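Local structure of glycosylation Associate Protein 3 (Streptococcus agalactiae serotype V, 6OYC) at residues Gln161-Lys171 with Gln188-Leu198; Asp253-Leu262 with Leu276-Glu284. The protein is probably an accessory Sec system component that acts, within a Gap123 complex, in the glycosylation and secretion of bacterial surface proteins, perhaps by binding sugar. All coordinates share one frame; numbering follows the deposited sequence.

Contact 1 (Gln161-Lys171 with Gln188-Leu198); sequences QDVLNLLLVEK and QKVELVSNPSL
Leu198 O is gripped by Lys171 NZ, at 3.2 Å across the contact, and by the hydroxyl of Tyr135; a lysine is long enough to span this gap. Ser194 OG donates to the backbone Val169 O at 2.6 Å, arriving 35° out of the carbonyl plane. OG lies anti to the backbone N (chi1 -163°), which turns the short hydroxyl toward the backbone of 161-171, one residue beyond Val193. A parallel ladder joins 163-168 and 191-193: Asn165 O accepts from Glu191 N, Leu167 N gives to Glu191 O, Leu167 O takes Val193 N, and Val169 N reaches Val193 O. Upstream, Asn165 sends ND2 to Lys189 O (3.1 Å), while Asn225 holds its OD1; an amide suits this buried place because it both donates and accepts. On one face Leu167 and Leu192 lie alongside each other, their CD2 methyls 3.5 Å apart. The other carries Leu166, Leu168 and Val193, with Val193 CG2 meeting Leu168 CD1 at 3.8 Å, and Glu191 as its polar member, bonded to Thr156 N. Strand 163-168, helix 171-174 and strand 191-193 form a beta-alpha-beta unit at the sheet's margin, where backbone polarity is paid for between strands and mostly aliphatic branches line the faces.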
loop_
_atom_site.group_PDB
_atom_site.type_symbol
_atom_site.label_atom_id
_atom_site.label_comp_id
_atom_site.label_asym_id
_atom_site.label_seq_id
_atom_site.Cartn_x
_atom_site.Cartn_y
_atom_site.Cartn_z
ATOM N N GLN C 161 4.471 28.382 -18.356
ATOM C CA GLN C 161 5.220 27.449 -17.526
ATOM C C GLN C 161 6.119 26.590 -18.406
ATOM O O GLN C 161 5.658 25.994 -19.385
ATOM C CB GLN C 161 4.269 26.567 -16.721
ATOM C CG GLN C 161 4.790 26.172 -15.350
ATOM C CD GLN C 161 3.798 25.340 -14.554
ATOM O OE1 GLN C 161 2.613 25.678 -14.456
ATOM N NE2 GLN C 161 4.282 24.243 -13.976
ATOM N N ASP C 162 7.403 26.528 -18.060
ATOM C CA ASP C 162 8.364 25.750 -18.835
ATOM C C ASP C 162 8.534 24.326 -18.319
ATOM O O ASP C 162 8.754 23.405 -19.116
ATOM C CB ASP C 162 9.723 26.461 -18.851
ATOM C CG ASP C 162 10.336 26.600 -17.457
ATOM O OD1 ASP C 162 11.585 26.578 -17.360
ATOM O OD2 ASP C 162 9.581 26.732 -16.461
ATOM N N VAL C 163 8.439 24.114 -17.009
ATOM C CA VAL C 163 8.647 22.805 -16.407
ATOM C C VAL C 163 7.411 22.441 -15.597
ATOM O O VAL C 163 6.849 23.281 -14.882
ATOM C CB VAL C 163 9.912 22.785 -15.519
ATOM C CG1 VAL C 163 10.224 21.377 -15.049
ATOM C CG2 VAL C 163 11.100 23.369 -16.265
ATOM N N LEU C 164 6.972 21.196 -15.734
ATOM C CA LEU C 164 6.043 20.588 -14.795
ATOM C C LEU C 164 6.765 19.459 -14.068
ATOM O O LEU C 164 7.258 18.515 -14.704
ATOM C CB LEU C 164 4.793 20.063 -15.495
ATOM C CG LEU C 164 3.872 19.347 -14.519
ATOM C CD1 LEU C 164 3.364 20.311 -13.450
ATOM C CD2 LEU C 164 2.730 18.677 -15.261
ATOM N N ASN C 165 6.845 19.569 -12.749
ATOM C CA ASN C 165 7.440 18.536 -11.908
ATOM C C ASN C 165 6.307 17.814 -11.191
ATOM O O ASN C 165 5.652 18.382 -10.315
ATOM C CB ASN C 165 8.451 19.136 -10.941
ATOM C CG ASN C 165 9.654 19.722 -11.659
ATOM O OD1 ASN C 165 10.249 19.075 -12.529
ATOM N ND2 ASN C 165 10.010 20.956 -11.308
ATOM N N LEU C 166 6.055 16.579 -11.601
ATOM C CA LEU C 166 4.970 15.763 -11.073
ATOM C C LEU C 166 5.552 14.816 -10.032
ATOM O O LEU C 166 6.359 13.945 -10.365
ATOM C CB LEU C 166 4.308 14.983 -12.204
ATOM C CG LEU C 166 2.793 15.046 -12.301
ATOM C CD1 LEU C 166 2.332 16.504 -12.283
ATOM C CD2 LEU C 166 2.340 14.346 -13.564
ATOM N N LEU C 167 5.160 14.988 -8.777
ATOM C CA LEU C 167 5.614 14.113 -7.700
ATOM C C LEU C 167 4.549 13.050 -7.443
ATOM O O LEU C 167 3.459 13.355 -6.944
ATOM C CB LEU C 167 5.908 14.887 -6.418
ATOM C CG LEU C 167 6.399 13.931 -5.331
ATOM C CD1 LEU C 167 7.693 13.281 -5.787
ATOM C CD2 LEU C 167 6.603 14.639 -4.008
ATOM N N LEU C 168 4.879 11.807 -7.771
ATOM C CA LEU C 168 3.982 10.678 -7.550
ATOM C C LEU C 168 4.051 10.304 -6.072
ATOM O O LEU C 168 5.096 9.857 -5.589
ATOM C CB LEU C 168 4.380 9.510 -8.450
ATOM C CG LEU C 168 3.698 9.306 -9.812
ATOM C CD1 LEU C 168 3.510 10.611 -10.552
ATOM C CD2 LEU C 168 4.467 8.306 -10.683
ATOM N N VAL C 169 2.956 10.502 -5.348
ATOM C CA VAL C 169 2.918 10.306 -3.905
ATOM C C VAL C 169 2.296 8.938 -3.633
ATOM O O VAL C 169 1.194 8.644 -4.116
ATOM C CB VAL C 169 2.128 11.431 -3.213
ATOM C CG1 VAL C 169 2.000 11.164 -1.727
ATOM C CG2 VAL C 169 2.785 12.790 -3.471
ATOM N N GLU C 170 3.012 8.086 -2.888
ATOM C CA GLU C 170 2.485 6.776 -2.525
ATOM C C GLU C 170 1.139 6.948 -1.834
ATOM O O GLU C 170 0.952 7.869 -1.032
ATOM C CB GLU C 170 3.459 6.022 -1.606
ATOM C CG GLU C 170 4.862 5.769 -2.164
ATOM C CD GLU C 170 4.874 4.885 -3.414
ATOM O OE1 GLU C 170 5.755 5.087 -4.274
ATOM O OE2 GLU C 170 4.007 3.987 -3.544
ATOM N N LYS C 171 0.195 6.069 -2.180
ATOM C CA LYS C 171 -1.178 6.212 -1.710
ATOM C C LYS C 171 -1.234 6.294 -0.193
ATOM O O LYS C 171 -1.921 7.152 0.373
ATOM C CB LYS C 171 -2.033 5.049 -2.220
ATOM C CG LYS C 171 -3.511 5.134 -1.841
ATOM C CD LYS C 171 -3.872 4.010 -0.885
ATOM C CE LYS C 171 -5.322 4.101 -0.418
ATOM N NZ LYS C 171 -5.573 3.226 0.772
ATOM N N GLN C 188 12.371 22.282 -5.110
ATOM C CA GLN C 188 11.773 22.636 -6.391
ATOM C C GLN C 188 10.298 22.976 -6.216
ATOM O O GLN C 188 9.714 22.809 -5.143
ATOM C CB GLN C 188 11.889 21.501 -7.414
ATOM C CG GLN C 188 13.275 21.176 -7.886
ATOM C CD GLN C 188 13.437 19.698 -8.099
ATOM O OE1 GLN C 188 13.729 18.956 -7.158
ATOM N NE2 GLN C 188 13.228 19.251 -9.336
ATOM N N LYS C 189 9.720 23.478 -7.301
ATOM C CA LYS C 189 8.283 23.510 -7.532
ATOM C C LYS C 189 7.802 22.117 -7.940
ATOM O O LYS C 189 8.517 21.380 -8.627
ATOM C CB LYS C 189 7.975 24.518 -8.649
ATOM C CG LYS C 189 8.403 24.004 -10.030
ATOM C CD LYS C 189 8.443 25.080 -11.094
ATOM C CE LYS C 189 8.596 24.445 -12.461
ATOM N NZ LYS C 189 7.458 24.807 -13.344
ATOM N N VAL C 190 6.586 21.751 -7.523
ATOM C CA VAL C 190 6.078 20.411 -7.806
ATOM C C VAL C 190 4.558 20.385 -7.693
ATOM O O VAL C 190 3.955 21.183 -6.968
ATOM C CB VAL C 190 6.723 19.365 -6.862
ATOM C CG1 VAL C 190 5.979 19.285 -5.541
ATOM C CG2 VAL C 190 6.796 18.025 -7.545
ATOM N N GLU C 191 3.940 19.445 -8.411
ATOM C CA GLU C 191 2.529 19.103 -8.275
ATOM C C GLU C 191 2.421 17.674 -7.742
ATOM O O GLU C 191 2.966 16.740 -8.344
ATOM C CB GLU C 191 1.803 19.215 -9.618
ATOM C CG GLU C 191 1.605 20.631 -10.132
ATOM C CD GLU C 191 0.474 21.343 -9.418
ATOM O OE1 GLU C 191 -0.683 20.865 -9.521
ATOM O OE2 GLU C 191 0.753 22.366 -8.741
ATOM N N LEU C 192 1.715 17.504 -6.626
ATOM C CA LEU C 192 1.530 16.193 -6.021
ATOM C C LEU C 192 0.302 15.499 -6.589
ATOM O O LEU C 192 -0.778 16.093 -6.664
ATOM C CB LEU C 192 1.393 16.304 -4.505
ATOM C CG LEU C 192 2.401 17.205 -3.811
ATOM C CD1 LEU C 192 2.148 17.199 -2.312
ATOM C CD2 LEU C 192 3.787 16.737 -4.117
ATOM N N VAL C 193 0.461 14.228 -6.952
ATOM C CA VAL C 193 -0.668 13.408 -7.354
ATOM C C VAL C 193 -0.563 12.064 -6.649
ATOM O O VAL C 193 0.497 11.670 -6.156
ATOM C CB VAL C 193 -0.755 13.225 -8.887
ATOM C CG1 VAL C 193 -1.177 14.547 -9.549
ATOM C CG2 VAL C 193 0.573 12.745 -9.456
ATOM N N SER C 194 -1.698 11.376 -6.579
ATOM C CA SER C 194 -1.751 10.060 -5.964
ATOM C C SER C 194 -2.995 9.348 -6.471
ATOM O O SER C 194 -3.806 9.917 -7.204
ATOM C CB SER C 194 -1.749 10.154 -4.436
ATOM O OG SER C 194 -1.401 8.909 -3.854
ATOM N N ASN C 195 -3.118 8.083 -6.088
ATOM C CA ASN C 195 -4.328 7.323 -6.370
ATOM C C ASN C 195 -5.450 7.803 -5.454
ATOM O O ASN C 195 -5.262 7.872 -4.233
ATOM C CB ASN C 195 -4.075 5.830 -6.168
ATOM C CG ASN C 195 -5.163 4.969 -6.762
ATOM O OD1 ASN C 195 -6.346 5.302 -6.694
ATOM N ND2 ASN C 195 -4.767 3.847 -7.353
ATOM N N PRO C 196 -6.618 8.155 -5.992
ATOM C CA PRO C 196 -7.698 8.667 -5.143
ATOM C C PRO C 196 -8.634 7.605 -4.586
ATOM O O PRO C 196 -9.427 7.930 -3.690
ATOM C CB PRO C 196 -8.448 9.605 -6.100
ATOM C CG PRO C 196 -8.295 8.946 -7.426
ATOM C CD PRO C 196 -6.941 8.266 -7.425
ATOM N N SER C 197 -8.553 6.361 -5.063
ATOM C CA SER C 197 -9.456 5.316 -4.610
ATOM C C SER C 197 -9.157 4.923 -3.161
ATOM O O SER C 197 -8.137 5.297 -2.569
ATOM C CB SER C 197 -9.375 4.094 -5.529
ATOM O OG SER C 197 -8.251 3.288 -5.251
ATOM N N LEU C 198 -10.082 4.168 -2.579
ATOM C CA LEU C 198 -9.916 3.724 -1.202
ATOM C C LEU C 198 -9.130 2.431 -1.086
ATOM O O LEU C 198 -8.467 2.198 -0.067
ATOM C CB LEU C 198 -11.283 3.541 -0.552
ATOM C CG LEU C 198 -12.248 4.641 -0.980
ATOM C CD1 LEU C 198 -13.657 4.325 -0.510
ATOM C CD2 LEU C 198 -11.766 6.000 -0.446
#

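Contact 2 (Asp253-Leu262 with Leu276-Glu284); sequences DCFAPFGILL and LREVWDTRE
Phe258 reaches across to helix 270-281, where Trp280 and Arg277 receive it. Its CB sits over the indole, 3.9 Å from the centroid of the five-membered ring and only 12° off the normal, a CH-pi contact. With chi1 at 177°, the phenyl ring swings opposite the backbone N and slides past the indole: CD1 comes 3.5 Å from Trp280 CG, and CE1 rests near Trp280 CB and Leu276 O. Along the other side, CD2 approaches Arg277 NH1 and CE2 approaches Arg277 CD. At the tip, Phe258 CZ ends 3.4 Å from Arg277 N. Arg277 CD lies over one ring face, with Leu262 CG over the opposite one; the arginine's aliphatic part suits this place, while its NE is turned to a salt bridge with Asp281 OD1 (3.2 Å). The indole points its edge at the face of Phe255, a T-shaped pair with planes at 83°, and Leu261 CD1 touches Trp280 CZ3 at 3.7 Å. Farther along, Asp253 OD1, hydrogen-bonded to His291 ND1, stands 3.6 Å from Glu284 OE1; a water donating to Asp253 OD2 and Glu284 OE2 probably eases this closeness. Phe255, Phe258 and Trp280 form an aromatic cluster that fastens the loop after strand 248-251 and helix 258-262 to helix 270-281.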
loop_
_atom_site.group_PDB
_atom_site.type_symbol
_atom_site.label_atom_id
_atom_site.label_comp_id
_atom_site.label_asym_id
_atom_site.label_seq_id
_atom_site.Cartn_x
_atom_site.Cartn_y
_atom_site.Cartn_z
ATOM N N ASP C 253 15.091 3.965 -7.277
ATOM C CA ASP C 253 15.440 2.547 -7.325
ATOM C C ASP C 253 14.970 1.770 -6.088
ATOM O O ASP C 253 15.555 0.749 -5.730
ATOM C CB ASP C 253 16.951 2.354 -7.529
ATOM C CG ASP C 253 17.464 2.999 -8.824
ATOM O OD1 ASP C 253 16.787 2.891 -9.866
ATOM O OD2 ASP C 253 18.547 3.614 -8.802
ATOM N N CYS C 254 13.923 2.227 -5.414
ATOM C CA CYS C 254 13.309 1.460 -4.338
ATOM C C CYS C 254 12.158 0.649 -4.919
ATOM O O CYS C 254 11.161 1.220 -5.387
ATOM C CB CYS C 254 12.814 2.378 -3.223
ATOM S SG CYS C 254 14.156 3.151 -2.323
ATOM N N PHE C 255 12.295 -0.675 -4.885
ATOM C CA PHE C 255 11.393 -1.566 -5.592
ATOM C C PHE C 255 11.059 -2.787 -4.743
ATOM O O PHE C 255 11.871 -3.253 -3.941
ATOM C CB PHE C 255 12.015 -2.029 -6.915
ATOM C CG PHE C 255 12.018 -0.977 -7.998
ATOM C CD1 PHE C 255 10.822 -0.437 -8.470
ATOM C CD2 PHE C 255 13.214 -0.553 -8.566
ATOM C CE1 PHE C 255 10.821 0.505 -9.479
ATOM C CE2 PHE C 255 13.230 0.400 -9.569
ATOM C CZ PHE C 255 12.033 0.934 -10.031
ATOM N N ALA C 256 9.855 -3.297 -4.932
ATOM C CA ALA C 256 9.526 -4.669 -4.579
ATOM C C ALA C 256 9.805 -5.562 -5.773
ATOM O O ALA C 256 10.045 -5.070 -6.874
ATOM C CB ALA C 256 8.066 -4.754 -4.154
ATOM N N PRO C 257 9.801 -6.886 -5.603
ATOM C CA PRO C 257 9.994 -7.753 -6.770
ATOM C C PRO C 257 8.894 -7.515 -7.795
ATOM O O PRO C 257 7.805 -7.038 -7.463
ATOM C CB PRO C 257 9.924 -9.164 -6.177
ATOM C CG PRO C 257 10.365 -8.984 -4.761
ATOM C CD PRO C 257 9.771 -7.672 -4.354
ATOM N N PHE C 258 9.210 -7.814 -9.062
ATOM C CA PHE C 258 8.293 -7.488 -10.154
ATOM C C PHE C 258 6.912 -8.088 -9.906
ATOM O O PHE C 258 5.896 -7.383 -9.955
ATOM C CB PHE C 258 8.873 -7.967 -11.493
ATOM C CG PHE C 258 7.966 -7.729 -12.663
ATOM C CD1 PHE C 258 7.733 -6.449 -13.125
ATOM C CD2 PHE C 258 7.324 -8.791 -13.289
ATOM C CE1 PHE C 258 6.882 -6.226 -14.213
ATOM C CE2 PHE C 258 6.468 -8.578 -14.364
ATOM C CZ PHE C 258 6.246 -7.290 -14.823
ATOM N N GLY C 259 6.862 -9.387 -9.598
ATOM C CA GLY C 259 5.590 -10.025 -9.311
ATOM C C GLY C 259 4.838 -9.382 -8.163
ATOM O O GLY C 259 3.604 -9.380 -8.150
ATOM N N ILE C 260 5.553 -8.836 -7.183
ATOM C CA ILE C 260 4.855 -8.180 -6.084
ATOM C C ILE C 260 4.321 -6.821 -6.527
ATOM O O ILE C 260 3.215 -6.426 -6.145
ATOM C CB ILE C 260 5.772 -8.084 -4.851
ATOM C CG1 ILE C 260 6.033 -9.499 -4.305
ATOM C CG2 ILE C 260 5.183 -7.116 -3.801
ATOM C CD1 ILE C 260 6.922 -9.584 -3.077
ATOM N N LEU C 261 5.076 -6.095 -7.358
ATOM C CA LEU C 261 4.585 -4.812 -7.861
ATOM C C LEU C 261 3.256 -4.971 -8.588
ATOM O O LEU C 261 2.359 -4.137 -8.444
ATOM C CB LEU C 261 5.623 -4.173 -8.784
ATOM C CG LEU C 261 6.913 -3.730 -8.099
ATOM C CD1 LEU C 261 7.952 -3.276 -9.116
ATOM C CD2 LEU C 261 6.640 -2.653 -7.045
ATOM N N LEU C 262 3.103 -6.052 -9.359
ATOM C CA LEU C 262 1.883 -6.248 -10.131
ATOM C C LEU C 262 0.655 -6.413 -9.246
ATOM O O LEU C 262 -0.460 -6.126 -9.687
ATOM C CB LEU C 262 2.028 -7.463 -11.041
ATOM C CG LEU C 262 3.091 -7.371 -12.131
ATOM C CD1 LEU C 262 3.050 -8.605 -13.043
ATOM C CD2 LEU C 262 2.937 -6.085 -12.935
ATOM N N LEU C 276 4.454 -4.687 -19.174
ATOM C CA LEU C 276 5.092 -4.117 -17.993
ATOM C C LEU C 276 6.429 -4.789 -17.693
ATOM O O LEU C 276 7.340 -4.133 -17.180
ATOM C CB LEU C 276 4.149 -4.203 -16.792
ATOM C CG LEU C 276 2.908 -3.306 -16.878
ATOM C CD1 LEU C 276 1.898 -3.638 -15.774
ATOM C CD2 LEU C 276 3.310 -1.843 -16.817
ATOM N N ARG C 277 6.574 -6.080 -18.020
ATOM C CA ARG C 277 7.860 -6.748 -17.846
ATOM C C ARG C 277 8.924 -6.119 -18.730
ATOM O O ARG C 277 10.098 -6.044 -18.336
ATOM C CB ARG C 277 7.730 -8.253 -18.124
ATOM C CG ARG C 277 9.032 -9.067 -17.910
ATOM C CD ARG C 277 9.259 -9.445 -16.438
ATOM N NE ARG C 277 10.681 -9.566 -16.094
ATOM C CZ ARG C 277 11.141 -10.087 -14.953
ATOM N NH1 ARG C 277 10.293 -10.540 -14.040
ATOM N NH2 ARG C 277 12.451 -10.157 -14.717
ATOM N N GLU C 278 8.531 -5.632 -19.911
ATOM C CA GLU C 278 9.472 -4.936 -20.782
ATOM C C GLU C 278 9.924 -3.624 -20.149
ATOM O O GLU C 278 11.125 -3.345 -20.065
ATOM C CB GLU C 278 8.829 -4.697 -22.154
ATOM C CG GLU C 278 9.806 -4.247 -23.244
ATOM C CD GLU C 278 9.998 -2.731 -23.296
ATOM O OE1 GLU C 278 10.960 -2.276 -23.950
ATOM O OE2 GLU C 278 9.186 -1.995 -22.691
ATOM N N VAL C 279 8.967 -2.800 -19.724
ATOM C CA VAL C 279 9.215 -1.632 -18.888
ATOM C C VAL C 279 10.209 -1.988 -17.782
ATOM O O VAL C 279 11.199 -1.278 -17.566
ATOM C CB VAL C 279 7.883 -1.108 -18.309
ATOM C CG1 VAL C 279 8.111 -0.048 -17.232
ATOM C CG2 VAL C 279 6.969 -0.584 -19.434
ATOM N N TRP C 280 9.967 -3.114 -17.106
ATOM C CA TRP C 280 10.787 -3.508 -15.961
ATOM C C TRP C 280 12.218 -3.850 -16.373
ATOM O O TRP C 280 13.178 -3.381 -15.754
ATOM C CB TRP C 280 10.124 -4.690 -15.247
ATOM C CG TRP C 280 10.928 -5.270 -14.126
ATOM C CD1 TRP C 280 11.570 -6.470 -14.120
ATOM C CD2 TRP C 280 11.167 -4.678 -12.837
ATOM N NE1 TRP C 280 12.199 -6.663 -12.914
ATOM C CE2 TRP C 280 11.970 -5.577 -12.110
ATOM C CE3 TRP C 280 10.790 -3.472 -12.236
ATOM C CZ2 TRP C 280 12.399 -5.313 -10.802
ATOM C CZ3 TRP C 280 11.219 -3.210 -10.936
ATOM C CH2 TRP C 280 12.011 -4.129 -10.236
ATOM N N ASP C 281 12.388 -4.669 -17.414
ATOM C CA ASP C 281 13.724 -5.115 -17.813
ATOM C C ASP C 281 14.577 -4.020 -18.440
ATOM O O ASP C 281 15.778 -4.244 -18.622
ATOM C CB ASP C 281 13.645 -6.271 -18.810
ATOM C CG ASP C 281 12.981 -7.491 -18.236
ATOM O OD1 ASP C 281 13.147 -7.764 -17.028
ATOM O OD2 ASP C 281 12.286 -8.180 -18.997
ATOM N N THR C 282 14.006 -2.870 -18.802
ATOM C CA THR C 282 14.784 -1.765 -19.369
ATOM C C THR C 282 14.963 -0.612 -18.384
ATOM O O THR C 282 15.434 0.468 -18.773
ATOM C CB THR C 282 14.140 -1.257 -20.671
ATOM O OG1 THR C 282 12.776 -0.881 -20.437
ATOM C CG2 THR C 282 14.165 -2.340 -21.747
ATOM N N ARG C 283 14.615 -0.825 -17.110
ATOM C CA ARG C 283 14.655 0.260 -16.134
ATOM C C ARG C 283 16.058 0.829 -15.961
ATOM O O ARG C 283 16.203 1.974 -15.525
ATOM C CB ARG C 283 14.131 -0.216 -14.784
ATOM C CG ARG C 283 15.096 -1.124 -14.013
ATOM C CD ARG C 283 14.335 -1.921 -12.961
ATOM N NE ARG C 283 15.168 -2.849 -12.188
ATOM C CZ ARG C 283 15.267 -4.144 -12.460
ATOM N NH1 ARG C 283 14.604 -4.656 -13.491
ATOM N NH2 ARG C 283 16.021 -4.929 -11.707
ATOM N N GLU C 284 17.098 0.056 -16.255
ATOM C CA GLU C 284 18.454 0.562 -16.110
ATOM C C GLU C 284 19.024 1.056 -17.430
ATOM O O GLU C 284 20.120 1.625 -17.437
ATOM C CB GLU C 284 19.383 -0.507 -15.503
ATOM C CG GLU C 284 19.175 -0.807 -13.989
ATOM C CD GLU C 284 19.286 0.425 -13.081
ATOM O OE1 GLU C 284 18.327 0.700 -12.318
ATOM O OE2 GLU C 284 20.329 1.121 -13.118
HETATM O O HOH W 1 20.507 2.624 -10.840
#

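How the contacts relate
Contacts 1 and 2 belong to one region built around a parallel sheet with strand order 191-193, 163-168, 223-227, 248-251, 289-291. Contact 1 pairs an outermost strand with its neighbour; contact 2 packs the loop and helix that follow strand 248-251 against the helix leading toward strand 289-291. They come in series along the chain. Their centres are 21 Å apart and their nearest atoms about 7 Å, without touching. Helix 231-243, between them in sequence, is touched by both: by Leu168 and Glu170 of contact 1, and by Phe255, Leu276 and Val279 of contact 2. A glycerol, probably from crystallisation, lies about 5 Å from the Leu276 side chain in contact 2.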